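Side-chain contacts in PmbA-related protein (PDB 1VL4), which is probably a metallopeptidase of the PmbA/TldD (peptidase U62) family, also proposed to modulate DNA gyrase: residues E16-R21 and E85-E90; W198-R203 and P210-K215; V237-T242 and E440-A445; E356-E361 and I419-N424. One frame throughout, in Å; residues are numbered along the deposited sequence.

In the fold
From the N terminus, contact 1 closes the first loop: helix 15-29 meets helix 84-93 after three strands of the antiparallel sheet have passed between them. Contact 2 follows in series and closes a turn of only six residues, joining strand 194-202, which borders the same sheet, to helix 210-223. Contact 3 then opens on strand 233-239 and closes almost 200 residues later on the C-terminal strand 437-444. Contact 4, helix 355-362 against strand 419-422, is nested inside that loop, its centre about 12 Å from the centre of contact 3. W198 of contact 2 touches R240 and T242 of contact 3, whereas contact 1 stands apart, on the opposite side of the chain's centre from contacts 3 and 4.

Contact 1 of 4, residues E16-R21 and E85-E90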
loop_
_atom_site.group_PDB
_atom_site.type_symbol
_atom_site.label_atom_id
_atom_site.label_comp_id
_atom_site.label_asym_id
_atom_site.label_seq_id
_atom_site.Cartn_x
_atom_site.Cartn_y
_atom_site.Cartn_z
ATOM N N GLU A 16 -13.587 26.767 13.484
ATOM C CA GLU A 16 -14.374 27.106 14.667
ATOM C C GLU A 16 -15.863 27.124 14.432
ATOM O O GLU A 16 -16.616 26.711 15.316
ATOM C CB GLU A 16 -14.006 28.477 15.243
ATOM C CG GLU A 16 -13.152 28.424 16.482
ATOM C CD GLU A 16 -13.832 27.750 17.675
ATOM O OE1 GLU A 16 -14.991 28.103 18.005
ATOM O OE2 GLU A 16 -13.177 26.871 18.282
ATOM N N GLU A 17 -16.289 27.666 13.293
ATOM C CA GLU A 17 -17.706 27.747 12.965
ATOM C C GLU A 17 -18.269 26.350 12.727
ATOM O O GLU A 17 -19.355 26.023 13.188
ATOM C CB GLU A 17 -17.913 28.558 11.709
ATOM C CG GLU A 17 -17.757 30.069 11.889
ATOM C CD GLU A 17 -17.747 30.808 10.536
ATOM O OE1 GLU A 17 -16.822 30.594 9.711
ATOM O OE2 GLU A 17 -18.682 31.587 10.300
ATOM N N PHE A 18 -17.490 25.550 12.012
ATOM C CA PHE A 18 -17.846 24.184 11.681
ATOM C C PHE A 18 -17.987 23.395 12.991
ATOM O O PHE A 18 -19.031 22.820 13.241
ATOM C CB PHE A 18 -16.781 23.612 10.736
ATOM C CG PHE A 18 -17.117 22.263 10.149
ATOM C CD1 PHE A 18 -17.873 22.154 8.990
ATOM C CD2 PHE A 18 -16.649 21.101 10.746
ATOM C CE1 PHE A 18 -18.162 20.911 8.449
ATOM C CE2 PHE A 18 -16.959 19.861 10.205
ATOM C CZ PHE A 18 -17.684 19.772 9.065
ATOM N N LYS A 19 -16.960 23.433 13.841
ATOM C CA LYS A 19 -16.996 22.863 15.208
ATOM C C LYS A 19 -18.205 23.286 16.027
ATOM O O LYS A 19 -18.909 22.445 16.605
ATOM C CB LYS A 19 -15.690 23.222 15.965
ATOM C CG LYS A 19 -15.684 22.914 17.463
ATOM C CD LYS A 19 -14.532 23.616 18.167
ATOM C CE LYS A 19 -14.588 23.402 19.662
ATOM N NZ LYS A 19 -13.235 23.570 20.330
ATOM N N ASP A 20 -18.480 24.589 16.021
ATOM C CA ASP A 20 -19.566 25.157 16.788
ATOM C C ASP A 20 -20.909 24.630 16.301
ATOM O O ASP A 20 -21.778 24.291 17.122
ATOM C CB ASP A 20 -19.555 26.694 16.688
ATOM C CG ASP A 20 -18.410 27.342 17.480
ATOM O OD1 ASP A 20 -17.688 26.657 18.253
ATOM O OD2 ASP A 20 -18.225 28.560 17.309
ATOM N N ARG A 21 -21.090 24.585 14.979
ATOM C CA ARG A 21 -22.353 24.105 14.430
ATOM C C ARG A 21 -22.561 22.658 14.876
ATOM O O ARG A 21 -23.634 22.288 15.333
ATOM C CB ARG A 21 -22.363 24.142 12.887
ATOM C CG ARG A 21 -22.504 25.517 12.167
ATOM C CD ARG A 21 -23.961 26.056 12.062
ATOM N NE ARG A 21 -24.992 25.157 11.485
ATOM C CZ ARG A 21 -25.809 24.344 12.177
ATOM N NH1 ARG A 21 -25.713 24.231 13.506
ATOM N NH2 ARG A 21 -26.723 23.614 11.532
ATOM N N GLU A 85 -24.294 20.252 9.000
ATOM C CA GLU A 85 -25.482 19.506 9.355
ATOM C C GLU A 85 -25.606 18.229 8.516
ATOM O O GLU A 85 -25.986 17.192 9.046
ATOM C CB GLU A 85 -26.752 20.325 9.292
ATOM C CG GLU A 85 -27.968 19.443 9.592
ATOM C CD GLU A 85 -29.238 20.220 9.839
ATOM O OE1 GLU A 85 -29.822 20.756 8.862
ATOM O OE2 GLU A 85 -29.664 20.261 11.015
ATOM N N LYS A 86 -25.265 18.296 7.231
ATOM C CA LYS A 86 -25.197 17.092 6.391
ATOM C C LYS A 86 -24.158 16.114 6.897
ATOM O O LYS A 86 -24.433 14.925 7.001
ATOM C CB LYS A 86 -24.949 17.449 4.906
ATOM C CG LYS A 86 -26.131 18.194 4.352
ATOM C CD LYS A 86 -26.006 18.670 2.895
ATOM C CE LYS A 86 -27.269 19.470 2.518
ATOM N NZ LYS A 86 -27.749 19.182 1.147
ATOM N N CYS A 87 -22.967 16.609 7.216
ATOM C CA CYS A 87 -21.928 15.788 7.838
ATOM C C CYS A 87 -22.378 15.089 9.138
ATOM O O CYS A 87 -22.134 13.895 9.329
ATOM C CB CYS A 87 -20.746 16.646 8.177
ATOM S SG CYS A 87 -19.820 17.161 6.723
ATOM N N PHE A 88 -23.020 15.854 10.020
ATOM C CA PHE A 88 -23.521 15.333 11.257
ATOM C C PHE A 88 -24.584 14.274 10.999
ATOM O O PHE A 88 -24.537 13.182 11.571
ATOM C CB PHE A 88 -24.043 16.488 12.137
ATOM C CG PHE A 88 -24.742 16.036 13.380
ATOM C CD1 PHE A 88 -26.101 15.774 13.352
ATOM C CD2 PHE A 88 -24.034 15.864 14.581
ATOM C CE1 PHE A 88 -26.792 15.362 14.491
ATOM C CE2 PHE A 88 -24.712 15.446 15.724
ATOM C CZ PHE A 88 -26.099 15.194 15.673
ATOM N N GLU A 89 -25.532 14.581 10.130
ATOM C CA GLU A 89 -26.610 13.654 9.826
ATOM C C GLU A 89 -26.071 12.343 9.218
ATOM O O GLU A 89 -26.590 11.256 9.490
ATOM C CB GLU A 89 -27.661 14.309 8.916
ATOM C CG GLU A 89 -28.452 15.498 9.554
ATOM C CD GLU A 89 -29.270 15.156 10.825
ATOM O OE1 GLU A 89 -29.533 13.956 11.105
ATOM O OE2 GLU A 89 -29.669 16.114 11.542
ATOM N N GLU A 90 -25.004 12.446 8.443
ATOM C CA GLU A 90 -24.348 11.276 7.865
ATOM C C GLU A 90 -23.731 10.415 8.960
ATOM O O GLU A 90 -23.915 9.201 8.994
ATOM C CB GLU A 90 -23.296 11.739 6.861
ATOM C CG GLU A 90 -22.680 10.643 6.030
ATOM C CD GLU A 90 -23.618 10.008 4.993
ATOM O OE1 GLU A 90 -24.784 10.408 4.806
ATOM O OE2 GLU A 90 -23.165 9.040 4.387
#
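F18 turns the edge of its ring to C87 in an aromatic-sulfur pair, and R21 is laid against the CB of E85. F18 CZ lies 4.1 Å from C87 SG. The sulfur is near the ring plane, 84° off the ring normal, beside the rim and not over a face. With F18 CG anti to the backbone N (chi1 -172°), the ring swings across to helix 84-93. R21 starts beside its own backbone N and bends at chi2 and chi3, which brings its guanidinium over to the start of the second helix. There R21 NH2 comes within 4.0 Å of E85 CB, touching the root of the glutamate and not its carboxylate. The carboxylate runs on along an extended chain and its plane is turned 73° from the guanidinium; R21 NH2 and E85 OE2 stay 4.5 Å apart, too far for a salt bridge. Beneath them F18 and C87 both rest on I65 of strand 51-69, and F18 and R21 both touch P84. The chemistry is therefore layered: dispersion and a weak sulfur-aromatic contact in the buried part, and above it a loose charge attraction that probably sets no fixed geometry.

Contact 2 of 4, residues W198-R203 and P210-K215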
loop_
_atom_site.group_PDB
_atom_site.type_symbol
_atom_site.label_atom_id
_atom_site.label_comp_id
_atom_site.label_asym_id
_atom_site.label_seq_id
_atom_site.Cartn_x
_atom_site.Cartn_y
_atom_site.Cartn_z
ATOM N N TRP A 198 22.023 4.501 3.368
ATOM C CA TRP A 198 22.037 5.188 4.644
ATOM C C TRP A 198 20.960 6.280 4.610
ATOM O O TRP A 198 20.682 6.829 3.551
ATOM C CB TRP A 198 23.433 5.802 4.903
ATOM C CG TRP A 198 23.640 6.177 6.328
ATOM C CD1 TRP A 198 23.581 7.410 6.872
ATOM C CD2 TRP A 198 23.875 5.271 7.409
ATOM N NE1 TRP A 198 23.746 7.339 8.234
ATOM C CE2 TRP A 198 23.961 6.040 8.584
ATOM C CE3 TRP A 198 24.050 3.888 7.489
ATOM C CZ2 TRP A 198 24.204 5.477 9.826
ATOM C CZ3 TRP A 198 24.307 3.326 8.726
ATOM C CH2 TRP A 198 24.384 4.122 9.871
ATOM N N TYR A 199 20.394 6.600 5.775
ATOM C CA TYR A 199 19.443 7.703 5.915
ATOM C C TYR A 199 19.700 8.427 7.221
ATOM O O TYR A 199 20.288 7.865 8.190
ATOM C CB TYR A 199 17.976 7.209 5.898
ATOM C CG TYR A 199 17.620 6.321 7.065
ATOM C CD1 TYR A 199 17.137 6.844 8.279
ATOM C CD2 TYR A 199 17.785 4.959 6.974
ATOM C CE1 TYR A 199 16.867 5.967 9.381
ATOM C CE2 TYR A 199 17.516 4.110 8.045
ATOM C CZ TYR A 199 17.079 4.613 9.232
ATOM O OH TYR A 199 16.829 3.699 10.226
ATOM N N GLU A 200 19.266 9.676 7.256
ATOM C CA GLU A 200 19.159 10.419 8.525
ATOM C C GLU A 200 17.711 10.981 8.604
ATOM O O GLU A 200 17.123 11.366 7.596
ATOM C CB GLU A 200 20.200 11.545 8.594
ATOM C CG GLU A 200 21.652 11.119 8.999
ATOM C CD GLU A 200 22.791 12.171 8.681
ATOM O OE1 GLU A 200 22.523 13.392 8.449
ATOM O OE2 GLU A 200 23.989 11.730 8.687
ATOM N N LEU A 201 17.139 10.937 9.808
ATOM C CA LEU A 201 15.864 11.640 10.152
ATOM C C LEU A 201 16.238 12.872 10.950
ATOM O O LEU A 201 17.206 12.839 11.721
ATOM C CB LEU A 201 14.966 10.712 10.958
ATOM C CG LEU A 201 14.299 9.670 10.077
ATOM C CD1 LEU A 201 14.048 8.385 10.861
ATOM C CD2 LEU A 201 13.008 10.220 9.493
ATOM N N ALA A 202 15.566 13.989 10.692
ATOM C CA ALA A 202 15.871 15.240 11.340
ATOM C C ALA A 202 14.622 16.107 11.573
ATOM O O ALA A 202 13.661 16.098 10.798
ATOM C CB ALA A 202 16.859 16.008 10.505
ATOM N N ARG A 203 14.694 16.904 12.627
ATOM C CA ARG A 203 13.691 17.931 12.946
ATOM C C ARG A 203 14.030 19.244 12.228
ATOM O O ARG A 203 13.165 20.087 11.939
ATOM C CB ARG A 203 13.681 18.113 14.472
ATOM C CG ARG A 203 12.544 18.948 14.944
ATOM C CD ARG A 203 11.313 18.210 15.238
ATOM N NE ARG A 203 11.423 17.026 16.133
ATOM C CZ ARG A 203 10.432 16.140 16.209
ATOM N NH1 ARG A 203 9.309 16.366 15.559
ATOM N NH2 ARG A 203 10.513 15.064 16.957
ATOM N N PRO A 210 24.143 15.898 3.997
ATOM C CA PRO A 210 24.079 15.323 2.664
ATOM C C PRO A 210 25.336 14.579 2.250
ATOM O O PRO A 210 25.276 13.439 1.805
ATOM C CB PRO A 210 23.903 16.571 1.795
ATOM C CG PRO A 210 23.090 17.384 2.616
ATOM C CD PRO A 210 23.700 17.290 3.958
ATOM N N GLU A 211 26.464 15.229 2.447
ATOM C CA GLU A 211 27.754 14.680 2.138
ATOM C C GLU A 211 28.008 13.411 2.968
ATOM O O GLU A 211 28.435 12.392 2.437
ATOM C CB GLU A 211 28.835 15.764 2.365
ATOM C CG GLU A 211 30.317 15.299 2.152
ATOM N N GLU A 212 27.742 13.444 4.259
ATOM C CA GLU A 212 27.975 12.237 5.056
ATOM C C GLU A 212 27.024 11.090 4.696
ATOM O O GLU A 212 27.407 9.908 4.746
ATOM C CB GLU A 212 27.867 12.552 6.536
ATOM C CG GLU A 212 28.003 11.328 7.446
ATOM C CD GLU A 212 29.357 10.588 7.258
ATOM O OE1 GLU A 212 30.328 11.168 6.721
ATOM O OE2 GLU A 212 29.451 9.418 7.666
ATOM N N ILE A 213 25.784 11.429 4.359
ATOM C CA ILE A 213 24.803 10.422 4.027
ATOM C C ILE A 213 25.195 9.680 2.741
ATOM O O ILE A 213 25.064 8.456 2.660
ATOM C CB ILE A 213 23.363 11.020 3.877
ATOM C CG1 ILE A 213 22.813 11.404 5.250
ATOM C CG2 ILE A 213 22.414 10.007 3.206
ATOM C CD1 ILE A 213 21.621 12.374 5.226
ATOM N N GLY A 214 25.602 10.429 1.720
ATOM C CA GLY A 214 26.058 9.839 0.468
ATOM C C GLY A 214 27.323 9.018 0.670
ATOM O O GLY A 214 27.436 7.910 0.165
ATOM N N LYS A 215 28.253 9.575 1.432
ATOM C CA LYS A 215 29.533 8.891 1.780
ATOM C C LYS A 215 29.271 7.549 2.510
ATOM O O LYS A 215 29.791 6.509 2.111
ATOM C CB LYS A 215 30.374 9.832 2.640
ATOM C CG LYS A 215 31.803 9.351 2.927
ATOM C CD LYS A 215 32.453 10.114 4.076
ATOM C CE LYS A 215 33.978 9.918 4.114
ATOM N NZ LYS A 215 34.525 10.147 5.495
#
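E200 slants across the side chain of I213, touching it from CB to the carboxylate. E200 CB is already 3.7 Å from I213 CD1, and one bond farther out E200 CG sits 3.9 Å from I213 CG1. CG stands beside the backbone N of E200 (chi1 -80°) and the chain is extended beyond it, which carries E200 CD to 3.5 Å from the same CG1. At the tip the two oxygens part: OE1 rests 3.5 Å from I213 CD1 and is hydrogen-bonded to the backbone N of N209, just ahead of the helix, while OE2 passes 3.6 Å from I213 CG1 and reaches toward the CG of E212. The carboxylate of E212 itself is engaged by R216. An alanine in place of E200 would probably leave N209 N without this acceptor and strip I213 CG1 of its cover, with CD1 still touched by CB alone on this side chain. The remaining branch of the isoleucine, CG2, meets the backbone: it lies 3.6 Å from W198 O. Helix 210-215 runs roughly antiparallel to strand 198-202, at 148° and with axes 7.7 Å apart. The strand borders the sheet and pairs with strand 172-188, where L182 is touched by both P210 and I213; P210 also meets M134 of helix 128-143, and W198 packs on T242 of helix 241-247.

Contact 3 of 4, residues V237-T242 and E440-A445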
loop_
_atom_site.group_PDB
_atom_site.type_symbol
_atom_site.label_atom_id
_atom_site.label_comp_id
_atom_site.label_asym_id
_atom_site.label_seq_id
_atom_site.Cartn_x
_atom_site.Cartn_y
_atom_site.Cartn_z
ATOM N N VAL A 237 25.583 -13.414 16.908
ATOM C CA VAL A 237 25.215 -12.374 15.958
ATOM C C VAL A 237 25.306 -11.016 16.613
ATOM O O VAL A 237 24.621 -10.742 17.617
ATOM C CB VAL A 237 23.796 -12.603 15.361
ATOM C CG1 VAL A 237 23.322 -11.358 14.601
ATOM C CG2 VAL A 237 23.774 -13.827 14.420
ATOM N N LEU A 238 26.161 -10.160 16.059
ATOM C CA LEU A 238 26.134 -8.745 16.441
ATOM C C LEU A 238 25.173 -8.051 15.458
ATOM O O LEU A 238 25.492 -7.840 14.289
ATOM C CB LEU A 238 27.532 -8.154 16.395
ATOM C CG LEU A 238 27.742 -6.648 16.550
ATOM C CD1 LEU A 238 26.844 -6.066 17.579
ATOM C CD2 LEU A 238 29.249 -6.427 16.875
ATOM N N MET A 239 23.963 -7.783 15.917
ATOM C CA MET A 239 22.997 -7.131 15.061
ATOM C C MET A 239 23.115 -5.623 15.156
ATOM O O MET A 239 22.738 -5.009 16.151
ATOM C CB MET A 239 21.619 -7.622 15.388
ATOM C CG MET A 239 20.550 -6.957 14.541
ATOM S SD MET A 239 19.050 -7.934 14.461
ATOM C CE MET A 239 19.729 -9.449 13.866
ATOM N N ARG A 240 23.649 -5.010 14.101
ATOM C CA ARG A 240 23.803 -3.572 14.088
ATOM C C ARG A 240 22.439 -2.889 14.238
ATOM O O ARG A 240 21.413 -3.442 13.843
ATOM C CB ARG A 240 24.474 -3.089 12.828
ATOM C CG ARG A 240 25.068 -1.686 12.944
ATOM C CD ARG A 240 25.844 -1.297 11.731
ATOM N NE ARG A 240 24.955 -1.021 10.605
ATOM C CZ ARG A 240 25.372 -0.801 9.370
ATOM N NH1 ARG A 240 24.480 -0.590 8.427
ATOM N NH2 ARG A 240 26.673 -0.772 9.088
ATOM N N ASN A 241 22.484 -1.695 14.821
ATOM C CA ASN A 241 21.313 -0.842 15.009
ATOM C C ASN A 241 20.343 -0.809 13.811
ATOM O O ASN A 241 19.133 -0.995 13.974
ATOM C CB ASN A 241 21.700 0.595 15.517
ATOM C CG ASN A 241 22.772 1.310 14.692
ATOM O OD1 ASN A 241 23.034 0.982 13.530
ATOM N ND2 ASN A 241 23.360 2.365 15.298
ATOM N N THR A 242 20.874 -0.576 12.622
ATOM C CA THR A 242 20.049 -0.483 11.411
ATOM C C THR A 242 19.213 -1.754 11.145
ATOM O O THR A 242 18.080 -1.646 10.699
ATOM C CB THR A 242 20.914 -0.228 10.176
ATOM O OG1 THR A 242 22.007 -1.151 10.178
ATOM C CG2 THR A 242 21.498 1.147 10.217
ATOM N N GLU A 440 23.486 -13.969 21.643
ATOM C CA GLU A 440 24.293 -15.150 21.960
ATOM C C GLU A 440 24.510 -16.103 20.786
ATOM O O GLU A 440 25.659 -16.582 20.511
ATOM C CB GLU A 440 23.639 -15.914 23.103
ATOM C CG GLU A 440 24.418 -17.145 23.591
ATOM C CD GLU A 440 25.560 -16.838 24.555
ATOM O OE1 GLU A 440 26.104 -15.706 24.523
ATOM O OE2 GLU A 440 25.913 -17.754 25.337
ATOM N N VAL A 441 23.407 -16.469 20.157
ATOM C CA VAL A 441 23.471 -17.306 18.985
ATOM C C VAL A 441 22.185 -17.153 18.179
ATOM O O VAL A 441 21.115 -16.993 18.743
ATOM C CB VAL A 441 23.793 -18.805 19.362
ATOM C CG1 VAL A 441 22.679 -19.452 20.163
ATOM C CG2 VAL A 441 24.068 -19.629 18.147
ATOM N N LEU A 442 22.297 -17.210 16.858
ATOM C CA LEU A 442 21.128 -17.195 15.993
ATOM C C LEU A 442 21.331 -18.175 14.845
ATOM O O LEU A 442 22.461 -18.457 14.466
ATOM C CB LEU A 442 20.956 -15.787 15.449
ATOM C CG LEU A 442 19.574 -15.207 15.256
ATOM C CD1 LEU A 442 18.736 -15.200 16.553
ATOM C CD2 LEU A 442 19.775 -13.781 14.674
ATOM N N ASP A 443 20.229 -18.683 14.302
ATOM C CA ASP A 443 20.277 -19.555 13.127
ATOM C C ASP A 443 20.548 -18.750 11.872
ATOM O O ASP A 443 19.778 -17.852 11.531
ATOM C CB ASP A 443 18.960 -20.329 12.941
ATOM C CG ASP A 443 18.715 -21.338 14.041
ATOM O OD1 ASP A 443 18.945 -21.023 15.226
ATOM O OD2 ASP A 443 18.308 -22.463 13.718
ATOM N N VAL A 444 21.632 -19.088 11.191
ATOM C CA VAL A 444 22.015 -18.478 9.933
ATOM C C VAL A 444 22.050 -19.572 8.831
ATOM O O VAL A 444 22.585 -20.676 9.054
ATOM C CB VAL A 444 23.415 -17.833 10.062
ATOM C CG1 VAL A 444 23.824 -17.120 8.763
ATOM C CG2 VAL A 444 23.456 -16.863 11.257
ATOM N N ALA A 445 21.500 -19.280 7.652
ATOM C CA ALA A 445 21.554 -20.231 6.524
ATOM C C ALA A 445 22.371 -19.670 5.374
ATOM O O ALA A 445 22.228 -18.481 5.062
ATOM C CB ALA A 445 20.169 -20.554 6.057
#
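T242 OG1 is gripped side-on by the guanidinium of R240: NE donates to it over 3.0 Å and NH1 over 3.1 Å, with N-H...O angles of 152° and 145°. The hydroxyl oxygen lies almost in the guanidinium plane, so the two bonds fix the rotation of the arginine end. T242 OG1 is also hydrogen-bonded to the carbonyl oxygen of T369, and R240 NH1 forms salt bridges to E220 and E370; the buried threonine oxygen and the arginine are therefore well supplied with partners where strand 233-239 gives way to helix 241-247. Across the contact itself only apolar groups meet. V237 CG2, the methyl beside its backbone N, is set against L442: 3.6 Å from CB and 4.0 Å from CD2, with the two side chains at a slant. The same methyl is 4.4 Å from V444 CG2, so it faces two alternate residues on one face of the last strand. M239, two residues on from V237, sends CG anti to its backbone N, and its terminal CE comes 4.4 Å from L442 CD2. V237 and M239 also pair through their backbones with V439 and V437, but at E440 the chain turns a corner, and strand 441-444 then crosses strand 237-239 at 92°. Such a strand, first hydrogen-bonded to its neighbour and then folded orthogonally across it, fits the mixed, branched or curled sheet of the PmbA/TldD C-terminal family region.

Contact 4 of 4, residues E356-E361 and I419-N424; sequences EELLKE and IVLVGN
A helix-on-strand packing in the C-terminal domain brings helix 355-362 against strand 419-422, a short member of the mixed sheet that pairs antiparallel with strand 437-444. The helix offers L358 and E361, one turn apart on the same face, and the strand offers L421 with G423 just beyond its end. L358 divides its two methyls between these neighbours. CD2 is 4.0 Å from L421 CB, while CD1 lies 3.9 Å from the backbone N of G423 and equally near its CA, an apolar methyl laid against a bare piece of main chain. The two leucines slide past each other in opposite directions instead of meeting end to end. L421 CD1 then runs on to the aliphatic part of E361, and the side chains of E361 and L421 cross at about a right angle: CD1 is 3.9 Å from E361 CB and 3.9 Å from E361 CG. A bend at chi2 (-87°) keeps E361 CD close as well, 4.2 Å from L421 CD1, and the carboxylate beyond it has a weak, long ion pair with K353. L358 is covered further by L238 of strand 233-239, so the leucine touches residues of two strands of that sheet. The fit at the glycine is close, since a CB modelled on G423 would fall 3.3 Å from L358 CD1.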
loop_
_atom_site.group_PDB
_atom_site.type_symbol
_atom_site.label_atom_id
_atom_site.label_comp_id
_atom_site.label_asym_id
_atom_site.label_seq_id
_atom_site.Cartn_x
_atom_site.Cartn_y
_atom_site.Cartn_z
ATOM N N GLU A 356 32.540 -1.144 18.256
ATOM C CA GLU A 356 33.879 -1.733 18.238
ATOM C C GLU A 356 34.137 -2.616 19.461
ATOM O O GLU A 356 34.790 -3.653 19.342
ATOM C CB GLU A 356 34.907 -0.597 18.147
ATOM C CG GLU A 356 36.389 -1.020 18.065
ATOM C CD GLU A 356 36.676 -2.063 16.989
ATOM O OE1 GLU A 356 36.052 -1.999 15.897
ATOM O OE2 GLU A 356 37.533 -2.947 17.248
ATOM N N GLU A 357 33.639 -2.196 20.633
ATOM C CA GLU A 357 33.734 -2.992 21.850
ATOM C C GLU A 357 32.899 -4.271 21.773
ATOM O O GLU A 357 33.350 -5.347 22.153
ATOM C CB GLU A 357 33.330 -2.169 23.084
ATOM C CG GLU A 357 34.382 -1.111 23.448
ATOM C CD GLU A 357 33.953 -0.152 24.562
ATOM O OE1 GLU A 357 32.832 0.411 24.542
ATOM O OE2 GLU A 357 34.785 0.055 25.466
ATOM N N LEU A 358 31.698 -4.154 21.230
ATOM C CA LEU A 358 30.861 -5.321 20.947
ATOM C C LEU A 358 31.509 -6.328 19.985
ATOM O O LEU A 358 31.384 -7.541 20.173
ATOM C CB LEU A 358 29.488 -4.877 20.398
ATOM C CG LEU A 358 28.554 -4.121 21.336
ATOM C CD1 LEU A 358 27.222 -3.967 20.639
ATOM C CD2 LEU A 358 28.363 -4.740 22.734
ATOM N N LEU A 359 32.159 -5.833 18.945
ATOM C CA LEU A 359 32.943 -6.698 18.036
ATOM C C LEU A 359 33.982 -7.501 18.805
ATOM O O LEU A 359 34.110 -8.735 18.659
ATOM C CB LEU A 359 33.688 -5.859 16.998
ATOM C CG LEU A 359 32.865 -5.469 15.780
ATOM C CD1 LEU A 359 33.635 -4.406 14.969
ATOM C CD2 LEU A 359 32.557 -6.684 14.947
ATOM N N LYS A 360 34.733 -6.760 19.615
ATOM C CA LYS A 360 35.791 -7.315 20.418
ATOM C C LYS A 360 35.217 -8.349 21.372
ATOM O O LYS A 360 35.748 -9.474 21.474
ATOM C CB LYS A 360 36.510 -6.198 21.184
ATOM C CG LYS A 360 37.851 -5.695 20.615
ATOM C CD LYS A 360 37.824 -5.452 19.113
ATOM C CE LYS A 360 39.225 -5.269 18.564
ATOM N NZ LYS A 360 40.076 -6.500 18.716
ATOM N N GLU A 361 34.137 -8.008 22.074
ATOM C CA GLU A 361 33.523 -8.980 23.007
ATOM C C GLU A 361 33.007 -10.231 22.299
ATOM O O GLU A 361 33.166 -11.330 22.807
ATOM C CB GLU A 361 32.353 -8.369 23.758
ATOM C CG GLU A 361 32.701 -7.243 24.688
ATOM C CD GLU A 361 33.094 -7.728 26.043
ATOM O OE1 GLU A 361 33.320 -8.949 26.195
ATOM O OE2 GLU A 361 33.174 -6.879 26.956
ATOM N N ILE A 419 19.778 -11.651 23.871
ATOM C CA ILE A 419 20.587 -10.410 23.838
ATOM C C ILE A 419 21.407 -10.340 25.151
ATOM O O ILE A 419 20.866 -10.129 26.222
ATOM C CB ILE A 419 19.748 -9.151 23.594
ATOM C CG1 ILE A 419 19.191 -9.168 22.151
ATOM C CG2 ILE A 419 20.619 -7.881 23.794
ATOM C CD1 ILE A 419 18.012 -8.178 21.893
ATOM N N VAL A 420 22.706 -10.561 25.047
ATOM C CA VAL A 420 23.547 -10.575 26.231
ATOM C C VAL A 420 24.289 -9.247 26.485
ATOM O O VAL A 420 24.701 -8.986 27.601
ATOM C CB VAL A 420 24.554 -11.796 26.198
ATOM C CG1 VAL A 420 23.784 -13.101 26.129
ATOM C CG2 VAL A 420 25.555 -11.705 25.040
ATOM N N LEU A 421 24.457 -8.426 25.453
ATOM C CA LEU A 421 25.071 -7.107 25.573
ATOM C C LEU A 421 24.478 -6.129 24.595
ATOM O O LEU A 421 24.231 -6.475 23.434
ATOM C CB LEU A 421 26.561 -7.175 25.271
ATOM C CG LEU A 421 27.568 -7.656 26.308
ATOM C CD1 LEU A 421 28.935 -7.752 25.610
ATOM C CD2 LEU A 421 27.606 -6.735 27.544
ATOM N N VAL A 422 24.302 -4.890 25.069
ATOM C CA VAL A 422 23.637 -3.811 24.341
ATOM C C VAL A 422 24.620 -2.647 24.195
ATOM O O VAL A 422 25.253 -2.238 25.152
ATOM C CB VAL A 422 22.352 -3.367 25.077
ATOM C CG1 VAL A 422 21.586 -2.304 24.318
ATOM C CG2 VAL A 422 21.439 -4.607 25.345
ATOM N N GLY A 423 24.684 -2.105 22.993
ATOM C CA GLY A 423 25.591 -1.000 22.650
ATOM C C GLY A 423 25.070 0.364 23.033
ATOM O O GLY A 423 23.954 0.517 23.545
ATOM N N ASN A 424 25.860 1.372 22.696
ATOM C CA ASN A 424 25.529 2.740 23.020
ATOM C C ASN A 424 25.392 3.549 21.716
ATOM O O ASN A 424 25.343 4.764 21.735
ATOM C CB ASN A 424 26.566 3.319 24.010
ATOM C CG ASN A 424 27.931 3.514 23.367
ATOM O OD1 ASN A 424 28.092 3.336 22.172
ATOM N ND2 ASN A 424 28.915 3.872 24.167
#